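Local structure of kcn28 (Kitasatospora, 6J31) at residues 206-211 and 383-388; 262-267 and 284-289; 299-304 and 316-321. The protein has the GT-B fold of two parallel-sheet domains, belongs to the family of the erythromycin biosynthesis protein CIII, and holds a bound (2E,2'E)-3,3'-(1,2-phenylene)di(prop-2-enoic acid) in this model. All coordinates share one frame; numbering follows the deposited sequence.

Contact 1. Residues 206-211 and 383-388; sequences TFIGPC and TMRAAD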
ATOM      1  N   THR A 206       6.825  14.384   3.097  1.00 31.91           N
ATOM      2  CA  THR A 206       8.190  13.920   2.875  1.00 30.59           C
ATOM      3  C   THR A 206       8.150  12.565   2.185  1.00 30.22           C
ATOM      4  O   THR A 206       7.550  11.621   2.704  1.00 31.61           O
ATOM      5  CB  THR A 206       8.973  13.821   4.184  1.00 30.44           C
ATOM      6  OG1 THR A 206       9.105  15.121   4.768  1.00 31.00           O
ATOM      7  CG2 THR A 206      10.363  13.251   3.928  1.00 30.70           C
ATOM      8  N   PHE A 207       8.803  12.468   1.029  1.00 31.27           N
ATOM      9  CA  PHE A 207       8.893  11.202   0.309  1.00 32.56           C
ATOM     10  C   PHE A 207       9.999  10.368   0.940  1.00 33.97           C
ATOM     11  O   PHE A 207      11.182  10.710   0.844  1.00 34.98           O
ATOM     12  CB  PHE A 207       9.140  11.438  -1.177  1.00 30.64           C
ATOM     13  CG  PHE A 207       7.992  12.113  -1.872  1.00 31.01           C
ATOM     14  CD1 PHE A 207       6.786  11.450  -2.036  1.00 29.47           C
ATOM     15  CD2 PHE A 207       8.115  13.403  -2.363  1.00 31.88           C
ATOM     16  CE1 PHE A 207       5.724  12.062  -2.667  1.00 31.14           C
ATOM     17  CE2 PHE A 207       7.057  14.022  -3.001  1.00 30.99           C
ATOM     18  CZ  PHE A 207       5.859  13.350  -3.155  1.00 31.87           C
ATOM     19  N   ILE A 208       9.612   9.283   1.603  1.00 32.59           N
ATOM     20  CA  ILE A 208      10.545   8.487   2.390  1.00 31.57           C
ATOM     21  C   ILE A 208      11.019   7.284   1.586  1.00 31.23           C
ATOM     22  O   ILE A 208      12.149   6.811   1.757  1.00 29.57           O
ATOM     23  CB  ILE A 208       9.892   8.057   3.719  1.00 29.82           C
ATOM     24  CG1 ILE A 208       9.665   9.280   4.605  1.00 29.30           C
ATOM     25  CG2 ILE A 208      10.736   7.025   4.455  1.00 25.60           C
ATOM     26  CD1 ILE A 208      10.942   9.864   5.172  1.00 28.22           C
ATOM     27  N   GLY A 209      10.173   6.796   0.689  1.00 31.93           N
ATOM     28  CA  GLY A 209      10.390   5.502   0.096  1.00 32.42           C
ATOM     29  C   GLY A 209       9.994   4.427   1.087  1.00 34.17           C
ATOM     30  O   GLY A 209       9.519   4.717   2.189  1.00 34.27           O
ATOM     31  N   PRO A 210      10.183   3.164   0.717  1.00 34.90           N
ATOM     32  CA  PRO A 210       9.804   2.069   1.612  1.00 34.46           C
ATOM     33  C   PRO A 210      10.662   2.040   2.862  1.00 36.28           C
ATOM     34  O   PRO A 210      11.832   2.432   2.857  1.00 35.00           O
ATOM     35  CB  PRO A 210      10.031   0.818   0.759  1.00 33.88           C
ATOM     36  CG  PRO A 210      11.080   1.233  -0.211  1.00 35.22           C
ATOM     37  CD  PRO A 210      10.780   2.670  -0.529  1.00 35.04           C
ATOM     38  N   CYS A 211      10.060   1.572   3.946  1.00 39.33           N
ATOM     39  CA  CYS A 211      10.768   1.405   5.207  1.00 41.25           C
ATOM     40  C   CYS A 211      11.112  -0.074   5.336  1.00 42.62           C
ATOM     41  O   CYS A 211      10.254  -0.904   5.644  1.00 42.10           O
ATOM     42  CB  CYS A 211       9.925   1.927   6.364  1.00 41.53           C
ATOM     43  SG  CYS A 211       9.779   3.736   6.331  1.00 43.67           S
ATOM     44  N   THR A 383      13.843   3.938   6.394  1.00 35.70           N
ATOM     45  CA  THR A 383      13.475   3.791   7.801  1.00 33.89           C
ATOM     46  C   THR A 383      14.194   4.801   8.683  1.00 34.74           C
ATOM     47  O   THR A 383      13.579   5.443   9.544  1.00 34.81           O
ATOM     48  CB  THR A 383      13.787   2.368   8.266  1.00 33.07           C
ATOM     49  OG1 THR A 383      13.025   1.431   7.499  1.00 33.02           O
ATOM     50  CG2 THR A 383      13.462   2.198   9.734  1.00 33.25           C
ATOM     51  N   MET A 384      15.505   4.947   8.491  1.00 35.37           N
ATOM     52  CA  MET A 384      16.283   5.796   9.385  1.00 36.86           C
ATOM     53  C   MET A 384      15.876   7.257   9.252  1.00 35.60           C
ATOM     54  O   MET A 384      15.784   7.972  10.257  1.00 36.23           O
ATOM     55  CB  MET A 384      17.777   5.623   9.111  1.00 39.79           C
ATOM     56  CG  MET A 384      18.259   4.190   9.297  1.00 43.19           C
ATOM     57  SD  MET A 384      18.027   3.557  10.970  1.00 46.94           S
ATOM     58  CE  MET A 384      18.148   1.795  10.667  1.00 46.68           C
ATOM     59  N   ARG A 385      15.621   7.723   8.027  1.00 33.53           N
ATOM     60  CA  ARG A 385      15.187   9.108   7.873  1.00 32.97           C
ATOM     61  C   ARG A 385      13.802   9.319   8.476  1.00 31.81           C
ATOM     62  O   ARG A 385      13.552  10.343   9.123  1.00 33.05           O
ATOM     63  CB  ARG A 385      15.205   9.522   6.403  1.00 32.61           C
ATOM     64  CG  ARG A 385      14.944  11.009   6.221  1.00 30.65           C
ATOM     65  CD  ARG A 385      14.733  11.400   4.775  1.00 28.64           C
ATOM     66  NE  ARG A 385      14.468  12.831   4.668  1.00 28.45           N
ATOM     67  CZ  ARG A 385      14.112  13.450   3.547  1.00 30.73           C
ATOM     68  NH1 ARG A 385      13.986  12.768   2.415  1.00 32.02           N
ATOM     69  NH2 ARG A 385      13.884  14.756   3.556  1.00 31.69           N
ATOM     70  N   ALA A 386      12.894   8.357   8.284  1.00 30.79           N
ATOM     71  CA  ALA A 386      11.555   8.478   8.851  1.00 30.33           C
ATOM     72  C   ALA A 386      11.603   8.519  10.374  1.00 31.32           C
ATOM     73  O   ALA A 386      10.932   9.348  11.003  1.00 30.49           O
ATOM     74  CB  ALA A 386      10.679   7.324   8.372  1.00 29.28           C
ATOM     75  N   ALA A 387      12.413   7.650  10.983  1.00 32.99           N
ATOM     76  CA  ALA A 387      12.548   7.666  12.433  1.00 34.42           C
ATOM     77  C   ALA A 387      13.163   8.975  12.918  1.00 35.77           C
ATOM     78  O   ALA A 387      12.737   9.529  13.937  1.00 36.34           O
ATOM     79  CB  ALA A 387      13.381   6.471  12.894  1.00 34.92           C
ATOM     80  N   ASP A 388      14.165   9.492  12.198  1.00 38.26           N
ATOM     81  CA  ASP A 388      14.776  10.760  12.593  1.00 39.60           C
ATOM     82  C   ASP A 388      13.768  11.902  12.543  1.00 38.18           C
ATOM     83  O   ASP A 388      13.757  12.768  13.426  1.00 37.22           O
ATOM     84  CB  ASP A 388      15.980  11.072  11.709  1.00 42.57           C
ATOM     85  CG  ASP A 388      17.131  10.106  11.924  1.00 45.61           C
ATOM     86  OD1 ASP A 388      17.091   9.327  12.903  1.00 45.99           O
ATOM     87  OD2 ASP A 388      18.080  10.130  11.111  1.00 46.54           O
TER
HETATM   88  O   HOH W   1      12.333  13.074  -0.359  1.00 32.02           O
HETATM   89  O   HOH W   2      14.558   1.562   4.574  1.00 32.96           O
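Thr206 and Arg385 approach from opposite directions, and the methyl CG2 of Thr206 sits over the centre of one face of the Arg385 guanidinium, 3.8 Å from CZ. The arginine gets there by full extension: CG is anti to the backbone N (chi1 -172°) and the chain stays straight as far as NE, so it runs out from helix 382-391 over the end of strand 205-207. NH1 does not bond the strand directly; water 1 bridges it to the carbonyl O of Phe207, accepting from NH1 at 3.2 Å and donating to that O at 2.9 Å. The Ile208 side chain comes next, its CG2 meeting Ala386 CB at 3.9 Å while CD1 lies against the Arg385 CD methylene. At the far end Cys211 packs close to Thr383: CB is 3.3 Å from Thr383 OG1. With chi1 at -61°, that hydroxyl is turned toward the 206-211 side and is hydrogen-bonded to the backbone O of Leu212. Cys211 SG leans on Ala386 CB at 4.2 Å. Water 2 accepts from Thr383 N at 3.1 Å and gives a weak bond to Pro210 O. Ala386 also touches Leu186 and Leu24. Between the segments, then, packing is largely apolar and polar links run through two waters; direct bonds from Ile208 to Gly382 and Thr383 to Leu212 tie the helix down just beyond.

Contact 2. Residues 262-267 and 284-289; sequences VLQIGR and HNWVPQ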
ATOM      1  N   VAL A 262       5.776 -19.461 -11.986  1.00 52.85           N
ATOM      2  CA  VAL A 262       5.311 -19.604 -10.613  1.00 50.08           C
ATOM      3  C   VAL A 262       4.006 -18.831 -10.530  1.00 51.92           C
ATOM      4  O   VAL A 262       4.004 -17.595 -10.551  1.00 52.46           O
ATOM      5  CB  VAL A 262       6.327 -19.078  -9.590  1.00 46.22           C
ATOM      6  CG1 VAL A 262       5.726 -19.119  -8.187  1.00 43.99           C
ATOM      7  CG2 VAL A 262       7.622 -19.869  -9.655  1.00 45.66           C
ATOM      8  N   LEU A 263       2.899 -19.551 -10.439  1.00 54.63           N
ATOM      9  CA  LEU A 263       1.569 -18.964 -10.523  1.00 57.10           C
ATOM     10  C   LEU A 263       0.956 -18.964  -9.128  1.00 58.79           C
ATOM     11  O   LEU A 263       0.603 -20.022  -8.597  1.00 59.16           O
ATOM     12  CB  LEU A 263       0.710 -19.746 -11.517  1.00 57.88           C
ATOM     13  CG  LEU A 263      -0.737 -19.304 -11.735  1.00 57.70           C
ATOM     14  CD1 LEU A 263      -0.836 -17.794 -11.810  1.00 56.98           C
ATOM     15  CD2 LEU A 263      -1.293 -19.938 -13.004  1.00 57.39           C
ATOM     16  N   GLN A 264       0.805 -17.776  -8.548  1.00 59.66           N
ATOM     17  CA  GLN A 264       0.191 -17.623  -7.236  1.00 62.04           C
ATOM     18  C   GLN A 264      -1.261 -17.222  -7.466  1.00 62.24           C
ATOM     19  O   GLN A 264      -1.541 -16.130  -7.966  1.00 62.06           O
ATOM     20  CB  GLN A 264       0.942 -16.595  -6.393  1.00 65.18           C
ATOM     21  CG  GLN A 264       0.631 -16.690  -4.909  1.00 68.00           C
ATOM     22  CD  GLN A 264       0.276 -15.360  -4.287  1.00 69.60           C
ATOM     23  OE1 GLN A 264       0.869 -14.959  -3.283  1.00 70.80           O
ATOM     24  NE2 GLN A 264      -0.698 -14.670  -4.870  1.00 69.50           N
ATOM     25  N   ILE A 265      -2.176 -18.114  -7.089  1.00 63.74           N
ATOM     26  CA  ILE A 265      -3.595 -17.983  -7.401  1.00 65.82           C
ATOM     27  C   ILE A 265      -4.408 -17.382  -6.266  1.00 69.68           C
ATOM     28  O   ILE A 265      -5.572 -17.011  -6.489  1.00 68.74           O
ATOM     29  CB  ILE A 265      -4.186 -19.349  -7.798  1.00 64.55           C
ATOM     30  CG1 ILE A 265      -3.835 -20.374  -6.724  1.00 63.20           C
ATOM     31  CG2 ILE A 265      -3.649 -19.778  -9.150  1.00 64.51           C
ATOM     32  CD1 ILE A 265      -4.293 -21.738  -7.037  1.00 63.07           C
ATOM     33  N   GLY A 266      -3.871 -17.345  -5.052  1.00 75.62           N
ATOM     34  CA  GLY A 266      -4.569 -16.787  -3.918  1.00 81.71           C
ATOM     35  C   GLY A 266      -5.276 -17.848  -3.083  1.00 88.31           C
ATOM     36  O   GLY A 266      -5.595 -18.946  -3.543  1.00 88.66           O
ATOM     37  N   ARG A 267      -5.497 -17.496  -1.817  1.00 95.14           N
ATOM     38  CA  ARG A 267      -6.151 -18.334  -0.822  1.00101.70           C
ATOM     39  C   ARG A 267      -7.565 -18.758  -1.227  1.00106.45           C
ATOM     40  O   ARG A 267      -8.033 -19.801  -0.756  1.00107.18           O
ATOM     41  CB  ARG A 267      -6.195 -17.576   0.514  1.00102.56           C
ATOM     42  CG  ARG A 267      -6.960 -16.262   0.473  1.00103.62           C
ATOM     43  CD  ARG A 267      -6.288 -15.212   1.335  1.00104.72           C
ATOM     44  NE  ARG A 267      -5.016 -14.791   0.752  1.00105.91           N
ATOM     45  CZ  ARG A 267      -4.924 -14.132  -0.395  1.00106.24           C
ATOM     46  NH1 ARG A 267      -6.030 -13.840  -1.064  1.00106.44           N
ATOM     47  NH2 ARG A 267      -3.742 -13.773  -0.879  1.00106.04           N
ATOM     48  N   HIS A 284       0.716 -22.163  -6.557  1.00 48.70           N
ATOM     49  CA  HIS A 284       0.652 -22.004  -5.114  1.00 48.88           C
ATOM     50  C   HIS A 284      -0.519 -21.101  -4.771  1.00 50.65           C
ATOM     51  O   HIS A 284      -0.961 -20.290  -5.586  1.00 51.85           O
ATOM     52  CB  HIS A 284       1.933 -21.386  -4.537  1.00 47.51           C
ATOM     53  CG  HIS A 284       3.182 -22.146  -4.856  1.00 46.01           C
ATOM     54  ND1 HIS A 284       3.897 -22.831  -3.897  1.00 44.71           N
ATOM     55  CD2 HIS A 284       3.853 -22.313  -6.020  1.00 45.35           C
ATOM     56  CE1 HIS A 284       4.949 -23.397  -4.460  1.00 45.49           C
ATOM     57  NE2 HIS A 284       4.947 -23.098  -5.746  1.00 45.92           N
ATOM     58  N   ASN A 285      -1.020 -21.251  -3.545  1.00 52.79           N
ATOM     59  CA  ASN A 285      -1.978 -20.290  -3.017  1.00 55.04           C
ATOM     60  C   ASN A 285      -1.281 -19.046  -2.490  1.00 57.66           C
ATOM     61  O   ASN A 285      -1.849 -17.950  -2.524  1.00 56.05           O
ATOM     62  CB  ASN A 285      -2.805 -20.942  -1.915  1.00 54.13           C
ATOM     63  CG  ASN A 285      -3.542 -22.158  -2.406  1.00 54.26           C
ATOM     64  OD1 ASN A 285      -4.491 -22.050  -3.180  1.00 54.97           O
ATOM     65  ND2 ASN A 285      -3.086 -23.333  -1.986  1.00 53.47           N
ATOM     66  N   TRP A 286      -0.055 -19.203  -2.004  1.00 62.99           N
ATOM     67  CA  TRP A 286       0.753 -18.092  -1.540  1.00 68.26           C
ATOM     68  C   TRP A 286       2.205 -18.498  -1.738  1.00 64.15           C
ATOM     69  O   TRP A 286       2.550 -19.677  -1.617  1.00 63.37           O
ATOM     70  CB  TRP A 286       0.433 -17.751  -0.074  1.00 77.22           C
ATOM     71  CG  TRP A 286       1.327 -16.723   0.565  1.00 86.84           C
ATOM     72  CD1 TRP A 286       1.067 -15.388   0.705  1.00 90.51           C
ATOM     73  CD2 TRP A 286       2.602 -16.948   1.185  1.00 92.45           C
ATOM     74  NE1 TRP A 286       2.107 -14.767   1.354  1.00 92.37           N
ATOM     75  CE2 TRP A 286       3.061 -15.701   1.661  1.00 94.11           C
ATOM     76  CE3 TRP A 286       3.403 -18.079   1.375  1.00 94.86           C
ATOM     77  CZ2 TRP A 286       4.283 -15.555   2.314  1.00 95.89           C
ATOM     78  CZ3 TRP A 286       4.617 -17.931   2.023  1.00 96.41           C
ATOM     79  CH2 TRP A 286       5.044 -16.678   2.485  1.00 96.83           C
ATOM     80  N   VAL A 287       3.045 -17.528  -2.079  1.00 61.28           N
ATOM     81  CA  VAL A 287       4.465 -17.800  -2.301  1.00 59.40           C
ATOM     82  C   VAL A 287       5.277 -16.804  -1.489  1.00 59.12           C
ATOM     83  O   VAL A 287       4.781 -15.729  -1.116  1.00 57.85           O
ATOM     84  CB  VAL A 287       4.845 -17.705  -3.798  1.00 57.77           C
ATOM     85  CG1 VAL A 287       3.848 -18.434  -4.670  1.00 57.13           C
ATOM     86  CG2 VAL A 287       4.960 -16.250  -4.222  1.00 57.22           C
ATOM     87  N   PRO A 288       6.533 -17.134  -1.191  1.00 60.70           N
ATOM     88  CA  PRO A 288       7.426 -16.119  -0.622  1.00 60.28           C
ATOM     89  C   PRO A 288       7.826 -15.144  -1.712  1.00 58.35           C
ATOM     90  O   PRO A 288       8.795 -15.382  -2.438  1.00 58.50           O
ATOM     91  CB  PRO A 288       8.621 -16.937  -0.118  1.00 60.85           C
ATOM     92  CG  PRO A 288       8.624 -18.160  -0.979  1.00 61.25           C
ATOM     93  CD  PRO A 288       7.183 -18.452  -1.306  1.00 61.64           C
ATOM     94  N   GLN A 289       7.078 -14.045  -1.831  1.00 56.88           N
ATOM     95  CA  GLN A 289       7.181 -13.198  -3.016  1.00 55.37           C
ATOM     96  C   GLN A 289       8.597 -12.672  -3.213  1.00 53.58           C
ATOM     97  O   GLN A 289       9.154 -12.759  -4.312  1.00 53.24           O
ATOM     98  CB  GLN A 289       6.185 -12.045  -2.928  1.00 54.34           C
ATOM     99  CG  GLN A 289       6.107 -11.240  -4.207  1.00 54.78           C
ATOM    100  CD  GLN A 289       4.808 -10.480  -4.342  1.00 54.28           C
ATOM    101  OE1 GLN A 289       3.755 -11.069  -4.582  1.00 54.98           O
ATOM    102  NE2 GLN A 289       4.877  -9.164  -4.198  1.00 53.11           N
TER
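Gln264 lies across the turn that follows His284, at the edge of the parallel sheet of the C-terminal GT-B domain, where strand 281-284 is outermost and pairs with strand 259-264. One parallel bridge, Gln264 with His284, sets the register. His284 N donates to Leu263 O at 3.0 Å, and Ile265 N donates to His284 O at 2.9 Å, the second bond nearly straight with 169° at the hydrogen. Both bridged side chains leave the sheet on the same face. That of Gln264 starts with CG anti to its own N (chi1 -162°) and then bends at chi2, which lays the amide over the backbone of Asn285 and Trp286: CG is 3.7 Å from Asn285 O, and OE1 is 3.6 Å from Trp286 CA. Val287 points back toward the strand and closes this side, its CG1 touching Gln264 CG and meeting Val262 CG1 at an oblique crossing, 4.0 Å away. Val262 CG1 also approaches the His284 ring obliquely, and the ring's NE2 is hydrogen-bonded to Glu282. The Trp286 side chain starts away from the strand, yet CD1 of its indole comes within 4.0 Å of Gln264 OE1, with Pro288 N above one face, toward the rim; Pro288 itself is the N-cap of helix 289-294. Beyond the bridge, Ile265 CD1 comes to 3.9 Å from Asn285 OD1. The Asn285 amide nitrogen ND2 is bonded to Asp270, while Leu263 packs toward Tyr246 and Val250 of helix 243-253. Past the strand end, Gly266 N makes a weak bond to Asn285 O. Ile265 CG1, placed between its N and carbonyl carbon (chi1 52°), lies 3.1 Å from His284 O.

Contact 3. Residues 299-304 and 316-321; sequences FVTHGG and VPMVVA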
ATOM      1  N   PHE A 299       7.530 -10.121 -13.617  1.00 46.52           N
ATOM      2  CA  PHE A 299       6.587 -10.150 -12.507  1.00 46.62           C
ATOM      3  C   PHE A 299       5.257  -9.603 -13.001  1.00 46.52           C
ATOM      4  O   PHE A 299       5.190  -8.458 -13.457  1.00 46.85           O
ATOM      5  CB  PHE A 299       7.133  -9.327 -11.332  1.00 47.00           C
ATOM      6  CG  PHE A 299       6.224  -9.260 -10.135  1.00 47.25           C
ATOM      7  CD1 PHE A 299       5.307 -10.261  -9.869  1.00 47.71           C
ATOM      8  CD2 PHE A 299       6.305  -8.187  -9.262  1.00 47.44           C
ATOM      9  CE1 PHE A 299       4.482 -10.186  -8.759  1.00 47.76           C
ATOM     10  CE2 PHE A 299       5.487  -8.106  -8.150  1.00 46.19           C
ATOM     11  CZ  PHE A 299       4.574  -9.106  -7.897  1.00 46.22           C
ATOM     12  N   VAL A 300       4.208 -10.417 -12.936  1.00 46.15           N
ATOM     13  CA  VAL A 300       2.869 -10.000 -13.341  1.00 46.24           C
ATOM     14  C   VAL A 300       2.048  -9.730 -12.086  1.00 46.78           C
ATOM     15  O   VAL A 300       1.812 -10.642 -11.286  1.00 46.61           O
ATOM     16  CB  VAL A 300       2.188 -11.055 -14.226  1.00 46.16           C
ATOM     17  CG1 VAL A 300       0.856 -10.524 -14.732  1.00 45.77           C
ATOM     18  CG2 VAL A 300       3.093 -11.459 -15.377  1.00 45.53           C
ATOM     19  N   THR A 301       1.607  -8.482 -11.917  1.00 47.24           N
ATOM     20  CA  THR A 301       0.928  -8.044 -10.704  1.00 47.56           C
ATOM     21  C   THR A 301      -0.232  -7.129 -11.077  1.00 50.07           C
ATOM     22  O   THR A 301      -0.324  -6.645 -12.207  1.00 49.13           O
ATOM     23  CB  THR A 301       1.891  -7.314  -9.752  1.00 46.33           C
ATOM     24  OG1 THR A 301       1.163  -6.771  -8.644  1.00 45.76           O
ATOM     25  CG2 THR A 301       2.611  -6.188 -10.486  1.00 45.53           C
ATOM     26  N   HIS A 302      -1.133  -6.903 -10.111  1.00 54.99           N
ATOM     27  CA  HIS A 302      -2.200  -5.924 -10.314  1.00 60.36           C
ATOM     28  C   HIS A 302      -1.674  -4.496 -10.385  1.00 56.31           C
ATOM     29  O   HIS A 302      -2.359  -3.626 -10.931  1.00 55.46           O
ATOM     30  CB  HIS A 302      -3.246  -5.982  -9.193  1.00 68.39           C
ATOM     31  CG  HIS A 302      -4.344  -6.977  -9.418  1.00 75.61           C
ATOM     32  ND1 HIS A 302      -5.026  -7.090 -10.613  1.00 77.63           N
ATOM     33  CD2 HIS A 302      -4.921  -7.866  -8.575  1.00 76.76           C
ATOM     34  CE1 HIS A 302      -5.944  -8.033 -10.507  1.00 77.71           C
ATOM     35  NE2 HIS A 302      -5.903  -8.519  -9.279  1.00 76.99           N
ATOM     36  N   GLY A 303      -0.491  -4.229  -9.844  1.00 53.39           N
ATOM     37  CA  GLY A 303      -0.019  -2.867  -9.720  1.00 51.43           C
ATOM     38  C   GLY A 303      -0.272  -2.205  -8.385  1.00 48.59           C
ATOM     39  O   GLY A 303      -0.234  -0.971  -8.306  1.00 47.65           O
ATOM     40  N   GLY A 304      -0.541  -2.975  -7.336  1.00 47.38           N
ATOM     41  CA  GLY A 304      -0.573  -2.399  -6.008  1.00 45.41           C
ATOM     42  C   GLY A 304       0.796  -1.890  -5.600  1.00 42.48           C
ATOM     43  O   GLY A 304       1.827  -2.349  -6.093  1.00 42.70           O
ATOM     44  N   VAL A 316      13.048  -6.417 -11.100  1.00 36.12           N
ATOM     45  CA  VAL A 316      12.294  -7.332 -11.945  1.00 35.40           C
ATOM     46  C   VAL A 316      11.291  -6.515 -12.754  1.00 36.67           C
ATOM     47  O   VAL A 316      10.465  -5.803 -12.173  1.00 36.75           O
ATOM     48  CB  VAL A 316      11.574  -8.409 -11.113  1.00 32.95           C
ATOM     49  CG1 VAL A 316      10.746  -9.320 -12.002  1.00 31.34           C
ATOM     50  CG2 VAL A 316      12.575  -9.201 -10.290  1.00 31.94           C
ATOM     51  N   PRO A 317      11.317  -6.581 -14.086  1.00 36.08           N
ATOM     52  CA  PRO A 317      10.319  -5.854 -14.875  1.00 36.79           C
ATOM     53  C   PRO A 317       8.927  -6.419 -14.653  1.00 39.42           C
ATOM     54  O   PRO A 317       8.754  -7.584 -14.288  1.00 39.07           O
ATOM     55  CB  PRO A 317      10.784  -6.062 -16.321  1.00 36.62           C
ATOM     56  CG  PRO A 317      11.585  -7.305 -16.283  1.00 35.97           C
ATOM     57  CD  PRO A 317      12.237  -7.359 -14.931  1.00 35.31           C
ATOM     58  N   MET A 318       7.922  -5.572 -14.870  1.00 40.48           N
ATOM     59  CA  MET A 318       6.566  -5.906 -14.466  1.00 42.61           C
ATOM     60  C   MET A 318       5.582  -5.776 -15.620  1.00 44.29           C
ATOM     61  O   MET A 318       5.681  -4.861 -16.441  1.00 45.08           O
ATOM     62  CB  MET A 318       6.123  -5.025 -13.289  1.00 41.77           C
ATOM     63  CG  MET A 318       6.879  -5.345 -12.001  1.00 42.12           C
ATOM     64  SD  MET A 318       6.618  -4.178 -10.655  1.00 41.63           S
ATOM     65  CE  MET A 318       7.872  -2.951 -11.034  1.00 41.13           C
ATOM     66  N   VAL A 319       4.643  -6.715 -15.677  1.00 42.99           N
ATOM     67  CA  VAL A 319       3.440  -6.594 -16.488  1.00 42.98           C
ATOM     68  C   VAL A 319       2.302  -6.268 -15.533  1.00 45.17           C
ATOM     69  O   VAL A 319       2.003  -7.051 -14.623  1.00 45.74           O
ATOM     70  CB  VAL A 319       3.156  -7.881 -17.281  1.00 41.08           C
ATOM     71  CG1 VAL A 319       1.827  -7.771 -18.007  1.00 40.74           C
ATOM     72  CG2 VAL A 319       4.283  -8.161 -18.265  1.00 39.14           C
ATOM     73  N   VAL A 320       1.688  -5.103 -15.707  1.00 46.83           N
ATOM     74  CA  VAL A 320       0.749  -4.554 -14.738  1.00 47.55           C
ATOM     75  C   VAL A 320      -0.663  -4.661 -15.295  1.00 48.63           C
ATOM     76  O   VAL A 320      -0.907  -4.313 -16.456  1.00 48.99           O
ATOM     77  CB  VAL A 320       1.094  -3.096 -14.392  1.00 47.34           C
ATOM     78  CG1 VAL A 320       0.197  -2.593 -13.279  1.00 46.55           C
ATOM     79  CG2 VAL A 320       2.553  -2.979 -14.004  1.00 47.29           C
ATOM     80  N   ALA A 321      -1.593  -5.137 -14.462  1.00 50.46           N
ATOM     81  CA  ALA A 321      -3.005  -5.279 -14.815  1.00 53.98           C
ATOM     82  C   ALA A 321      -3.823  -4.514 -13.783  1.00 56.95           C
ATOM     83  O   ALA A 321      -4.387  -5.112 -12.853  1.00 55.40           O
ATOM     84  CB  ALA A 321      -3.427  -6.747 -14.876  1.00 53.70           C
TER
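Phe299 and Met318 lead a parallel pairing in which the backbone does most of the work. Phe299 N donates to Pro317 O, Val319 N to Phe299 O at 2.9 Å, Thr301 N to Val319 O at 3.1 Å, and Ala321 N to Thr301 O; the axes of the short strands approach to 4.6 Å and lie 21° apart. CA-H...O contacts fill in between, the closest from Met318 CA to Phe299 O at 3.1 Å. Past the strands a side chain takes over: His302 ND1 donates to Ala321 O at 3.1 Å, the oxygen lying in the ring plane and the bond nearly straight (168°), which restrains the imidazole's rotation. Thr301 OG1 accepts from Gly303 N, forming an ST turn as the chain leaves the sheet. Among apolar groups, Phe299 and Met318 run side by side, CD2 to CG 4.0 Å; the sulfur makes an oblique Met-aromatic contact with the ring. Phe299 CB meets Val316 CG1 at 3.7 Å. On the other face Val300 and Val319 lie alongside. Val320, back on the Phe299 face, touches Gly303 CA with CG1 at 3.6 Å. The two strands and helix 305-314 form a beta-alpha-beta unit, flanked within the sheet by strands 229-234 and 340-342; Val319 packs on helix 350-362 and Val320 on helix 327-336.

From the N terminus, the chain first builds the N-terminal sheet and reaches its last strand, 205-207, where contact 1 opens. It then passes into the C-terminal domain. There contact 2 closes a short loop, joining strand 259-264 to the edge strand 281-284 and the turn after it, and contact 3 follows in series, closing the crossover from 298-301 to 318-320. Both fall within the long excursion that ends when helix 382-391 returns to the first domain and completes contact 1. Contacts 2 and 3 serve the same sheet and touch where Gln289 packs on Phe299; contact 1 stands apart, its centre about 25 Å from that of contact 3.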